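Local coordinates for protein lipid binding hydrolase (Escherichia coli, PDB 2IF6) that is probably a lipid-binding hydrolase of the permuted papain-like amidase family, though its substrate and precise function are not established, at residues 4-9 and 72-77. Numbering follows the deposited sequence.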
loop_
_atom_site.group_PDB
_atom_site.type_symbol
_atom_site.label_atom_id
_atom_site.label_comp_id
_atom_site.label_asym_id
_atom_site.label_seq_id
_atom_site.Cartn_x
_atom_site.Cartn_y
_atom_site.Cartn_z
ATOM N N GLN A 4 -14.788 10.456 8.193
ATOM C CA GLN A 4 -14.092 10.795 9.430
ATOM C C GLN A 4 -12.881 9.837 9.484
ATOM O O GLN A 4 -13.067 8.628 9.746
ATOM C CB GLN A 4 -15.062 10.506 10.598
ATOM C CG GLN A 4 -14.703 10.984 12.003
ATOM C CD GLN A 4 -15.752 10.493 13.050
ATOM O OE1 GLN A 4 -15.738 9.311 13.482
ATOM N NE2 GLN A 4 -16.687 11.387 13.417
ATOM N N PRO A 5 -11.653 10.337 9.185
ATOM C CA PRO A 5 -10.509 9.443 9.215
ATOM C C PRO A 5 -10.388 8.715 10.540
ATOM O O PRO A 5 -10.639 9.314 11.621
ATOM C CB PRO A 5 -9.300 10.383 8.980
ATOM C CG PRO A 5 -9.899 11.505 8.120
ATOM C CD PRO A 5 -11.286 11.694 8.714
ATOM N N GLN A 6 -10.081 7.430 10.450
ATOM C CA GLN A 6 -9.826 6.597 11.635
ATOM C C GLN A 6 -8.558 5.801 11.428
ATOM O O GLN A 6 -8.259 5.382 10.308
ATOM C CB GLN A 6 -11.010 5.648 11.919
ATOM C CG GLN A 6 -12.291 6.372 12.335
ATOM C CD GLN A 6 -13.543 5.481 12.339
ATOM O OE1 GLN A 6 -13.460 4.290 12.191
ATOM N NE2 GLN A 6 -14.710 6.090 12.507
ATOM N N THR A 7 -7.839 5.551 12.521
ATOM C CA THR A 7 -6.623 4.762 12.480
ATOM C C THR A 7 -6.930 3.382 11.888
ATOM O O THR A 7 -7.925 2.717 12.284
ATOM C CB THR A 7 -6.045 4.559 13.895
ATOM O OG1 THR A 7 -5.600 5.829 14.412
ATOM C CG2 THR A 7 -4.869 3.575 13.826
ATOM N N GLY A 8 -6.089 2.950 10.957
ATOM C CA GLY A 8 -6.352 1.731 10.227
ATOM C C GLY A 8 -6.979 1.876 8.841
ATOM O O GLY A 8 -6.886 0.927 8.067
ATOM N N ASP A 9 -7.631 3.010 8.521
ATOM C CA ASP A 9 -8.214 3.202 7.183
ATOM C C ASP A 9 -7.086 3.077 6.160
ATOM O O ASP A 9 -5.977 3.608 6.378
ATOM C CB ASP A 9 -8.884 4.592 7.004
ATOM C CG ASP A 9 -10.119 4.765 7.847
ATOM O OD1 ASP A 9 -10.588 3.767 8.505
ATOM O OD2 ASP A 9 -10.618 5.913 7.862
ATOM N N VAL A 72 -10.595 5.335 0.016
ATOM C CA VAL A 72 -10.257 4.846 1.344
ATOM C C VAL A 72 -11.062 3.600 1.649
ATOM O O VAL A 72 -12.275 3.607 1.475
ATOM C CB VAL A 72 -10.572 5.916 2.424
ATOM C CG1 VAL A 72 -10.193 5.381 3.785
ATOM C CG2 VAL A 72 -9.782 7.232 2.139
ATOM N N ARG A 73 -10.397 2.544 2.126
ATOM C CA ARG A 73 -11.097 1.333 2.557
ATOM C C ARG A 73 -10.989 1.186 4.076
ATOM O O ARG A 73 -10.001 1.610 4.687
ATOM C CB ARG A 73 -10.493 0.106 1.882
ATOM C CG ARG A 73 -10.553 0.185 0.355
ATOM C CD ARG A 73 -11.902 -0.294 -0.154
ATOM N NE ARG A 73 -11.920 -1.715 -0.456
ATOM C CZ ARG A 73 -12.974 -2.335 -0.977
ATOM N NH1 ARG A 73 -14.089 -1.647 -1.254
ATOM N NH2 ARG A 73 -12.921 -3.644 -1.209
ATOM N N ARG A 74 -12.002 0.599 4.684
ATOM C CA ARG A 74 -11.982 0.354 6.132
ATOM C C ARG A 74 -12.567 -1.001 6.443
ATOM O O ARG A 74 -13.469 -1.469 5.740
ATOM C CB ARG A 74 -12.822 1.453 6.839
ATOM C CG ARG A 74 -13.072 1.175 8.352
ATOM C CD ARG A 74 -13.924 2.278 9.017
ATOM N NE ARG A 74 -13.335 3.605 8.799
ATOM C CZ ARG A 74 -13.991 4.753 8.940
ATOM N NH1 ARG A 74 -15.273 4.731 9.349
ATOM N NH2 ARG A 74 -13.356 5.912 8.722
ATOM N N VAL A 75 -12.124 -1.628 7.540
ATOM C CA VAL A 75 -12.737 -2.893 7.876
ATOM C C VAL A 75 -14.229 -2.656 8.106
ATOM O O VAL A 75 -14.601 -1.733 8.818
ATOM C CB VAL A 75 -12.059 -3.536 9.112
ATOM C CG1 VAL A 75 -12.908 -4.711 9.622
ATOM C CG2 VAL A 75 -10.604 -3.958 8.738
ATOM N N GLU A 76 -15.067 -3.495 7.502
ATOM C CA GLU A 76 -16.505 -3.281 7.510
ATOM C C GLU A 76 -17.052 -3.357 8.941
ATOM O O GLU A 76 -16.727 -4.312 9.706
ATOM C CB GLU A 76 -17.228 -4.287 6.601
ATOM C CG GLU A 76 -18.563 -3.688 6.116
ATOM C CD GLU A 76 -19.404 -4.650 5.348
ATOM O OE1 GLU A 76 -18.903 -5.740 5.007
ATOM O OE2 GLU A 76 -20.557 -4.298 5.040
ATOM N N GLY A 77 -17.852 -2.351 9.293
ATOM C CA GLY A 77 -18.322 -2.171 10.697
ATOM C C GLY A 77 -17.358 -1.448 11.644
ATOM O O GLY A 77 -17.701 -1.145 12.807
HETATM O O HOH W 1 -16.426 7.672 8.033
#
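Arg74 grips the carboxylate of Asp9 side-on with two nitrogens, one for each oxygen. Arg74 NE reaches Asp9 OD1 at 2.8 Å, and Arg74 NH2 meets Asp9 OD2 at 2.9 Å with a nearly straight N-H...O angle of 177°. Both oxygens are approached on their syn side, the two planes only modestly tilted. The arginine starts with CG anti to its backbone N, then bends at chi3 (-54°), which brings the guanidinium edge to the Asp9 carboxylate and to Gln4 O, where NH2 also gives a weak hydrogen bond. Gln6 stacks its amide on one face of the guanidinium, the planes 15° apart and Gln6 OE1 over its centre, 3.3 Å from Arg74 CZ; the angles are too poor for a hydrogen bond. The pair Asp9-Arg74 ties the loop entering strand 10-13 to the end of the neighbouring antiparallel strand 70-75, in the main sheet of this permuted papain-like fold. A type II turn from Gln6 to Asp9, closed by the Asp9 N to Gln6 O bond, puts the Asp9 carboxylate beside Gln6 N: Asp9 OD2 accepts Gln6 N at 3.0 Å from above the carboxylate plane, and Trp3 NE1 donates to the same oxygen. These donors, together with Arg74, fix the rotation of the buried carboxylate and would be expected to favour its ionised form. Val72 CG1 packs against Asp9 CB at 3.6 Å.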